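Local atomic coordinates of MccF (Escherichia coli, PDB entry 4IIY), a protein that confers self-immunity to the antibiotic microcin C7, probably by acting as a peptidase S66-type hydrolase. Residues Ser296-Gly301 against Ile328-Gly333; Gly235-Arg240 against Gly264-Ile269; Cys229-Ser234 against Leu351-Asp356. The protein carries 1 engineered substitution. One frame throughout, in Å; residues are numbered along the deposited sequence. Where two conformers were deposited one is given.

Contact 1. Residues Ser296-Gly301 against Ile328-Gly333. With EDO (1,2-ethanediol), chain L.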
loop_
_atom_site.group_PDB
_atom_site.type_symbol
_atom_site.label_atom_id
_atom_site.label_comp_id
_atom_site.label_asym_id
_atom_site.label_seq_id
_atom_site.Cartn_x
_atom_site.Cartn_y
_atom_site.Cartn_z
ATOM N N SER B 296 -6.030 8.030 21.319
ATOM C CA SER B 296 -5.524 8.779 22.466
ATOM C C SER B 296 -4.007 8.705 22.617
ATOM O O SER B 296 -3.410 9.488 23.364
ATOM C CB SER B 296 -6.209 8.320 23.750
ATOM O OG SER B 296 -7.601 8.580 23.701
ATOM N N ALA B 297 -3.373 7.782 21.898
ATOM C CA ALA B 297 -1.918 7.673 21.874
ATOM C C ALA B 297 -1.536 6.835 20.661
ATOM O O ALA B 297 -2.367 6.111 20.103
ATOM C CB ALA B 297 -1.389 7.030 23.166
ATOM N N ILE B 298 -0.272 6.945 20.265
ATOM C CA ILE B 298 0.282 6.148 19.180
ATOM C C ILE B 298 1.555 5.469 19.665
ATOM O O ILE B 298 2.388 6.101 20.320
ATOM C CB ILE B 298 0.617 7.034 17.960
ATOM C CG1 ILE B 298 -0.658 7.687 17.416
ATOM C CG2 ILE B 298 1.328 6.222 16.872
ATOM C CD1 ILE B 298 -0.387 8.899 16.565
ATOM N N ILE B 299 1.685 4.181 19.348
ATOM C CA ILE B 299 2.923 3.436 19.543
ATOM C C ILE B 299 3.554 3.181 18.179
ATOM O O ILE B 299 2.926 2.560 17.308
ATOM C CB ILE B 299 2.664 2.078 20.209
ATOM C CG1 ILE B 299 1.949 2.242 21.558
ATOM C CG2 ILE B 299 3.974 1.293 20.373
ATOM C CD1 ILE B 299 1.362 0.941 22.083
ATOM N N LEU B 300 4.769 3.682 17.976
ATOM C CA LEU B 300 5.532 3.367 16.774
ATOM C C LEU B 300 6.533 2.277 17.123
ATOM O O LEU B 300 7.409 2.478 17.984
ATOM C CB LEU B 300 6.302 4.588 16.265
ATOM C CG LEU B 300 5.507 5.850 15.932
ATOM C CD1 LEU B 300 6.460 6.957 15.508
ATOM C CD2 LEU B 300 4.469 5.588 14.841
ATOM N N GLY B 301 6.422 1.116 16.485
ATOM C CA GLY B 301 7.464 0.112 16.627
ATOM C C GLY B 301 8.747 0.597 15.967
ATOM O O GLY B 301 8.707 1.377 15.006
ATOM N N ILE B 328 -0.977 14.400 20.130
ATOM C CA ILE B 328 -1.221 13.020 20.522
ATOM C C ILE B 328 0.083 12.509 21.107
ATOM O O ILE B 328 1.136 12.628 20.477
ATOM C CB ILE B 328 -1.598 12.130 19.319
ATOM C CG1 ILE B 328 -2.832 12.688 18.603
ATOM C CG2 ILE B 328 -1.831 10.696 19.765
ATOM C CD1 ILE B 328 -3.304 11.832 17.440
ATOM N N PRO B 329 0.037 11.950 22.320
ATOM C CA PRO B 329 1.298 11.428 22.855
ATOM C C PRO B 329 1.750 10.176 22.098
ATOM O O PRO B 329 0.920 9.366 21.658
ATOM C CB PRO B 329 0.970 11.122 24.318
ATOM C CG PRO B 329 -0.508 10.969 24.360
ATOM C CD PRO B 329 -1.084 11.825 23.266
ATOM N N VAL B 330 3.061 10.027 21.954
ATOM C CA VAL B 330 3.625 8.967 21.128
ATOM C C VAL B 330 4.740 8.230 21.862
ATOM O O VAL B 330 5.664 8.862 22.389
ATOM C CB VAL B 330 4.206 9.536 19.815
ATOM C CG1 VAL B 330 4.882 8.431 19.023
ATOM C CG2 VAL B 330 3.121 10.200 18.985
ATOM N N LEU B 331 4.651 6.901 21.893
ATOM C CA LEU B 331 5.753 6.058 22.330
ATOM C C LEU B 331 6.503 5.711 21.054
ATOM O O LEU B 331 5.998 4.941 20.224
ATOM C CB LEU B 331 5.228 4.808 23.031
ATOM C CG LEU B 331 6.237 3.893 23.728
ATOM C CD1 LEU B 331 5.540 2.715 24.389
ATOM C CD2 LEU B 331 7.295 3.395 22.776
ATOM N N ASP B 332 7.672 6.319 20.869
ATOM C CA ASP B 332 8.446 6.117 19.654
ATOM C C ASP B 332 9.557 5.105 19.873
ATOM O O ASP B 332 10.534 5.393 20.558
ATOM C CB ASP B 332 9.052 7.439 19.192
ATOM C CG ASP B 332 9.797 7.313 17.876
ATOM O OD1 ASP B 332 9.600 6.305 17.172
ATOM O OD2 ASP B 332 10.573 8.231 17.545
ATOM N N GLY B 333 9.421 3.919 19.286
ATOM C CA GLY B 333 10.472 2.922 19.338
ATOM C C GLY B 333 10.188 1.719 20.217
ATOM O O GLY B 333 11.102 1.144 20.800
HETATM C C1 EDO L . 6.924 2.720 12.508
HETATM O O1 EDO L . 7.865 1.641 12.365
HETATM C C2 EDO L . 7.482 4.032 11.979
HETATM O O2 EDO L . 7.619 3.958 10.552
#
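Ile298, Leu300 and Leu331 each give more surface to the contact between the parallel strands 297-301 and 330-333, whose short axes are only 2° from parallel, than its other residues do. Ile298 is bonded through both its N and its O: its N donates to Pro329 O at 3.0 Å, while its O receives Leu331 N at 2.9 Å. Leu300 repeats the pattern two residues on, its N bonded to Leu331 O (2.9 Å) and its O to Gly333 N (2.8 Å), so that Leu331 serves both rungs.

On one face of the sheet, Ile298 crosses Ile328 at a slant, its CD1 resting 3.9 Å from Ile328 CG2. Leu300 has CG beside its own backbone N (chi1 -57°), which sets CG 4.1 Å from Val330 CG1, while its CD1 slants past Asp332, 3.6 Å from OD1. Branched aliphatic residues suit this face because helix 315-323 covers it, with Tyr316 and Leu319 packed on Val330. The side chains of Ile299 and Leu331 turn to the opposite face and meet only at 4.4 Å (CG1 to CB); Leu331 takes part chiefly through its backbone N and O. Ile299 also touches Phe268, and Leu331 touches Cys229. Gly333, with positive phi, adopts a backbone shape in which a CB would press on the preceding carbonyl O.

At the C-terminal end Gly301 O accepts a bond from an ethanediol, probably a crystallisation additive. The pair forms the two parallel strands of a beta-alpha-beta unit whose connecting helix is 315-323, ending beside Glu270, a predicted charge-relay residue.

Contact 2. Residues Gly235-Arg240 against Gly264-Ile269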
loop_
_atom_site.group_PDB
_atom_site.type_symbol
_atom_site.label_atom_id
_atom_site.label_comp_id
_atom_site.label_asym_id
_atom_site.label_seq_id
_atom_site.Cartn_x
_atom_site.Cartn_y
_atom_site.Cartn_z
ATOM N N GLY B 235 1.769 12.212 31.619
ATOM C CA GLY B 235 0.634 11.518 32.188
ATOM C C GLY B 235 0.537 10.087 31.703
ATOM O O GLY B 235 1.501 9.527 31.171
ATOM N N LYS B 236 -0.631 9.494 31.894
ATOM C CA LYS B 236 -0.869 8.099 31.566
ATOM C C LYS B 236 -2.071 8.003 30.638
ATOM O O LYS B 236 -3.103 8.647 30.871
ATOM C CB LYS B 236 -1.115 7.301 32.853
ATOM C CG LYS B 236 -1.164 5.793 32.668
ATOM C CD LYS B 236 -1.026 5.051 33.994
ATOM C CE LYS B 236 -2.196 5.324 34.918
ATOM N NZ LYS B 236 -2.148 4.445 36.123
ATOM N N VAL B 237 -1.931 7.218 29.574
ATOM C CA VAL B 237 -3.022 6.962 28.642
ATOM C C VAL B 237 -3.341 5.479 28.635
ATOM O O VAL B 237 -2.450 4.654 28.440
ATOM C CB VAL B 237 -2.660 7.390 27.205
ATOM C CG1 VAL B 237 -3.780 7.010 26.239
ATOM C CG2 VAL B 237 -2.382 8.885 27.150
ATOM N N GLU B 238 -4.608 5.140 28.832
ATOM C CA GLU B 238 -5.050 3.753 28.816
ATOM C C GLU B 238 -6.156 3.576 27.787
ATOM O O GLU B 238 -7.132 4.331 27.776
ATOM C CB GLU B 238 -5.556 3.309 30.191
ATOM C CG GLU B 238 -6.004 1.860 30.237
ATOM C CD GLU B 238 -6.306 1.393 31.648
ATOM O OE1 GLU B 238 -6.248 2.232 32.574
ATOM O OE2 GLU B 238 -6.594 0.192 31.833
ATOM N N GLY B 239 -6.012 2.581 26.916
ATOM C CA GLY B 239 -7.004 2.337 25.882
ATOM C C GLY B 239 -6.727 1.044 25.144
ATOM O O GLY B 239 -5.630 0.484 25.238
ATOM N N ARG B 240 -7.727 0.560 24.417
ATOM C CA ARG B 240 -7.591 -0.649 23.613
ATOM C C ARG B 240 -6.556 -0.449 22.515
ATOM O O ARG B 240 -6.631 0.515 21.765
ATOM C CB ARG B 240 -8.933 -0.977 22.961
ATOM C CG ARG B 240 -8.887 -2.207 22.075
ATOM C CD ARG B 240 -10.201 -2.452 21.345
ATOM N NE ARG B 240 -10.483 -1.402 20.370
ATOM C CZ ARG B 240 -11.198 -1.576 19.263
ATOM N NH1 ARG B 240 -11.704 -2.770 18.967
ATOM N NH2 ARG B 240 -11.397 -0.551 18.445
ATOM N N GLY B 264 -10.496 6.898 21.675
ATOM C CA GLY B 264 -9.807 6.406 22.850
ATOM C C GLY B 264 -8.864 5.238 22.628
ATOM O O GLY B 264 -8.111 4.901 23.529
ATOM N N ASP B 265 -8.897 4.613 21.453
ATOM C CA ASP B 265 -7.960 3.529 21.157
ATOM C C ASP B 265 -6.518 4.022 21.192
ATOM O O ASP B 265 -6.237 5.206 20.979
ATOM C CB ASP B 265 -8.212 2.942 19.762
ATOM C CG ASP B 265 -9.409 2.010 19.699
ATOM O OD1 ASP B 265 -9.958 1.580 20.744
ATOM O OD2 ASP B 265 -9.789 1.681 18.550
ATOM N N ILE B 266 -5.603 3.094 21.440
ATOM C CA ILE B 266 -4.178 3.329 21.228
ATOM C C ILE B 266 -3.786 2.682 19.901
ATOM O O ILE B 266 -3.986 1.487 19.717
ATOM C CB ILE B 266 -3.331 2.748 22.383
ATOM C CG1 ILE B 266 -3.623 3.506 23.679
ATOM C CG2 ILE B 266 -1.841 2.795 22.046
ATOM C CD1 ILE B 266 -2.938 2.929 24.906
ATOM N N LEU B 267 -3.250 3.467 18.976
ATOM C CA LEU B 267 -2.845 2.924 17.685
ATOM C C LEU B 267 -1.445 2.363 17.784
ATOM O O LEU B 267 -0.531 3.081 18.179
ATOM C CB LEU B 267 -2.860 4.017 16.615
ATOM C CG LEU B 267 -2.419 3.562 15.220
ATOM C CD1 LEU B 267 -3.470 2.659 14.611
ATOM C CD2 LEU B 267 -2.160 4.766 14.334
ATOM N N PHE B 268 -1.269 1.095 17.414
ATOM C CA PHE B 268 0.050 0.476 17.318
ATOM C C PHE B 268 0.362 0.253 15.839
ATOM O O PHE B 268 -0.396 -0.429 15.136
ATOM C CB PHE B 268 0.067 -0.860 18.073
ATOM C CG PHE B 268 1.226 -1.741 17.707
ATOM C CD1 PHE B 268 2.521 -1.368 18.023
ATOM C CD2 PHE B 268 1.024 -2.934 17.033
ATOM C CE1 PHE B 268 3.604 -2.180 17.663
ATOM C CE2 PHE B 268 2.098 -3.748 16.678
ATOM C CZ PHE B 268 3.385 -3.367 16.996
ATOM N N ILE B 269 1.468 0.831 15.378
ATOM C CA ILE B 269 1.885 0.680 13.987
ATOM C C ILE B 269 3.397 0.498 13.896
ATOM O O ILE B 269 4.175 1.123 14.642
ATOM C CB ILE B 269 1.453 1.871 13.103
ATOM C CG1 ILE B 269 1.728 3.186 13.827
ATOM C CG2 ILE B 269 -0.015 1.746 12.726
ATOM C CD1 ILE B 269 1.572 4.421 12.944
HETATM O O HOH W 1 -8.620 5.695 26.033
#
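Arg240 and Asp265 close the tight end of this contact with a two-pronged salt bridge, their side chains lying side by side and pointing the same way. The arginine chain is bent at chi3 (67°), which brings NE and one terminal nitrogen side-on to the carboxylate. NH2 meets Asp265 OD2 at 2.8 Å on its syn side, whereas NE reaches OD1 at 3.1 Å from well above the carboxylate plane; the two planes are 46° apart, so the grip is twisted rather than flat. Further bonds fix both partners: Tyr155 OH and Glu260 O hold the guanidinium, and Arg262 N reaches OD2. An arginine suits because it has N-H groups for all of these acceptors.

Next to the salt bridge, Ile266 N bonds to Arg240 O at 2.8 Å, and the isoleucine brings CD1 against the Gly239 backbone, 3.7 Å from its O. Gly239 has to be small: a CB would run into Gly264 O. Gly264 itself has positive phi, at angles where a side chain would press on the preceding carbonyl.

Toward Gly235 the strands part, their axes being 74° apart, and contact thins. Val237 CG1 still grazes Ile266 CG1 at 4.3 Å, but Glu238 O and Gly264 O are joined only through a water that donates 2.7 Å bonds to each. The Glu238 side chain starts away from 264-269, and its OE2 hydrogen-bonds Thr363 OG1.

The first part of strand 236-245 thus splays from the start of strand 266-270, its parallel neighbour in the sheet. Val237 packs on Ala297 and Pro329, its strand pairs on the far side with 350-354, and Ile266 packs on Ile299, while helix 276-288 packs on Leu267 and Ile269.

Contact 3. Residues Cys229-Ser234 against Leu351-Asp356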
loop_
_atom_site.group_PDB
_atom_site.type_symbol
_atom_site.label_atom_id
_atom_site.label_comp_id
_atom_site.label_asym_id
_atom_site.label_seq_id
_atom_site.Cartn_x
_atom_site.Cartn_y
_atom_site.Cartn_z
ATOM N N CYS B 229 14.348 4.207 22.569
ATOM C CA CYS B 229 12.909 4.437 22.669
ATOM C C CYS B 229 12.653 5.779 23.368
ATOM O O CYS B 229 13.351 6.102 24.342
ATOM C CB CYS B 229 12.296 3.284 23.473
ATOM S SG CYS B 229 10.500 3.181 23.542
ATOM N N ALA B 230 11.660 6.536 22.916
ATOM C CA ALA B 230 11.352 7.840 23.501
ATOM C C ALA B 230 9.865 7.944 23.779
ATOM O O ALA B 230 9.042 7.456 22.996
ATOM C CB ALA B 230 11.795 8.965 22.570
ATOM N N PHE B 231 9.521 8.577 24.893
ATOM C CA PHE B 231 8.133 8.791 25.278
ATOM C C PHE B 231 7.812 10.275 25.129
ATOM O O PHE B 231 8.271 11.104 25.927
ATOM C CB PHE B 231 7.898 8.353 26.731
ATOM C CG PHE B 231 7.920 6.856 26.948
ATOM C CD1 PHE B 231 6.746 6.170 27.203
ATOM C CD2 PHE B 231 9.110 6.143 26.921
ATOM C CE1 PHE B 231 6.743 4.807 27.421
ATOM C CE2 PHE B 231 9.114 4.770 27.130
ATOM C CZ PHE B 231 7.928 4.102 27.387
ATOM N N TYR B 232 7.030 10.614 24.113
ATOM C CA TYR B 232 6.648 11.999 23.862
ATOM C C TYR B 232 5.264 12.282 24.421
ATOM O O TYR B 232 4.251 11.900 23.842
ATOM C CB TYR B 232 6.677 12.292 22.360
ATOM C CG TYR B 232 8.043 12.182 21.741
ATOM C CD1 TYR B 232 8.984 13.187 21.918
ATOM C CD2 TYR B 232 8.391 11.087 20.953
ATOM C CE1 TYR B 232 10.235 13.099 21.350
ATOM C CE2 TYR B 232 9.639 10.993 20.374
ATOM C CZ TYR B 232 10.557 12.005 20.576
ATOM O OH TYR B 232 11.805 11.927 20.011
ATOM N N GLY B 233 5.220 12.952 25.563
ATOM C CA GLY B 233 3.959 13.257 26.204
ATOM C C GLY B 233 4.125 13.211 27.704
ATOM O O GLY B 233 5.234 13.034 28.208
ATOM N N SER B 234 3.017 13.369 28.417
ATOM C CA SER B 234 3.032 13.292 29.869
ATOM C C SER B 234 1.781 12.578 30.347
ATOM O O SER B 234 0.838 12.364 29.576
ATOM C CB SER B 234 3.115 14.692 30.491
ATOM O OG SER B 234 1.944 15.440 30.216
ATOM N N LEU B 351 -4.092 -1.407 27.025
ATOM C CA LEU B 351 -2.754 -1.129 27.533
ATOM C C LEU B 351 -2.774 0.209 28.250
ATOM O O LEU B 351 -3.627 1.057 27.980
ATOM C CB LEU B 351 -1.741 -1.010 26.391
ATOM C CG LEU B 351 -1.712 -2.070 25.301
ATOM C CD1 LEU B 351 -0.628 -1.709 24.292
ATOM C CD2 LEU B 351 -1.466 -3.445 25.899
ATOM N N ALA B 352 -1.812 0.411 29.142
ATOM C CA ALA B 352 -1.591 1.719 29.747
ATOM C C ALA B 352 -0.163 2.155 29.476
ATOM O O ALA B 352 0.787 1.445 29.830
ATOM C CB ALA B 352 -1.869 1.689 31.256
ATOM N N ILE B 353 -0.007 3.303 28.835
ATOM C CA ILE B 353 1.308 3.882 28.630
ATOM C C ILE B 353 1.491 5.002 29.644
ATOM O O ILE B 353 0.711 5.957 29.673
ATOM C CB ILE B 353 1.476 4.460 27.210
ATOM C CG1 ILE B 353 1.147 3.413 26.140
ATOM C CG2 ILE B 353 2.894 5.005 27.032
ATOM C CD1 ILE B 353 1.089 3.991 24.737
ATOM N N ASP B 354 2.513 4.879 30.484
ATOM C CA ASP B 354 2.829 5.931 31.435
ATOM C C ASP B 354 3.972 6.745 30.869
ATOM O O ASP B 354 5.126 6.318 30.873
ATOM C CB ASP B 354 3.199 5.333 32.788
ATOM C CG ASP B 354 3.354 6.384 33.867
ATOM O OD1 ASP B 354 3.734 7.526 33.553
ATOM O OD2 ASP B 354 3.083 6.047 35.044
ATOM N N PHE B 355 3.638 7.911 30.342
ATOM C CA PHE B 355 4.628 8.772 29.718
ATOM C C PHE B 355 5.574 9.423 30.721
ATOM O O PHE B 355 6.708 9.761 30.377
ATOM C CB PHE B 355 3.936 9.811 28.841
ATOM C CG PHE B 355 3.338 9.222 27.603
ATOM C CD1 PHE B 355 4.096 9.087 26.454
ATOM C CD2 PHE B 355 2.034 8.755 27.600
ATOM C CE1 PHE B 355 3.555 8.526 25.314
ATOM C CE2 PHE B 355 1.495 8.186 26.462
ATOM C CZ PHE B 355 2.261 8.069 25.328
ATOM N N ASP B 356 5.114 9.582 31.956
ATOM C CA ASP B 356 5.955 10.178 32.991
ATOM C C ASP B 356 6.996 9.184 33.494
ATOM O O ASP B 356 8.159 9.531 33.681
ATOM C CB ASP B 356 5.104 10.682 34.159
ATOM C CG ASP B 356 4.148 11.797 33.760
ATOM O OD1 ASP B 356 4.438 12.525 32.788
ATOM O OD2 ASP B 356 3.106 11.937 34.429
#
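The chain from Phe231 to Ser234 runs at 70° to that from Ile353 to Asp356, with no hydrogen bond between the segments, the closest CA pair being Ser234 and Phe355, 4.8 Å apart. Phe355 is the most deeply covered residue: its CB sits 3.5 Å from Gly233 O, and its CD1 lies 3.9 Å from Phe231 CB. A large apolar ring suits this place, since CD1 and CE1 reach Tyr232 O while Ile353 CG2 sits over one face, toward the rim. Gly233, at positive phi, lets the chain pass close by without a side chain in the way.

Phe231 slants across both partners. With CG beside its backbone N (chi1 -72°), its ring comes edge-on to them, CE1 lying 3.9 Å from Ile353 CG2 and CD1 4.0 Å from Phe355 CD1. Replacing it with an alanine would probably open a gap beside Ile353 CG2 and leave Phe355 CD1 without its aromatic neighbour.

The rim is polar. Asp356 OD1 stands 3.4 Å from Ser234 CB, but its hydrogen bond goes to Gly235 N, which ties down the turn leading into the next strand. Tyr232 starts away from 351-356, and its ring stacks with that of Tyr316.

Nonpolar contact, not strand pairing, therefore joins the two segments: a small cluster of two phenylalanines and an isoleucine, extended by Pro329 and Val237 on Phe355, with a carboxylate at its exposed margin. Such a junction depends on how well the rings fit, not on directional bonds.

Contact 1 is the buried one, a regular parallel strand pair held by backbone bonds; contacts 2 and 3 are only partly buried and lie where strands diverge or end. All three belong to one sheet. Contacts 1 and 2 adjoin through Ile299 N and Leu267 O, bonded at 2.7 Å, and contact 3 flanks both: 230-232 pairs with 330-334, and 350-354 with 236-245. The short link 233-235 into strand 236-245, with the sheet's apparent curl, probably brings the ends of 230-232 and 350-354 together, though four strands lie between them. Chemistry follows position: aliphatic packing in contact 1, a salt bridge and water in contact 2, an aromatic cluster in contact 3.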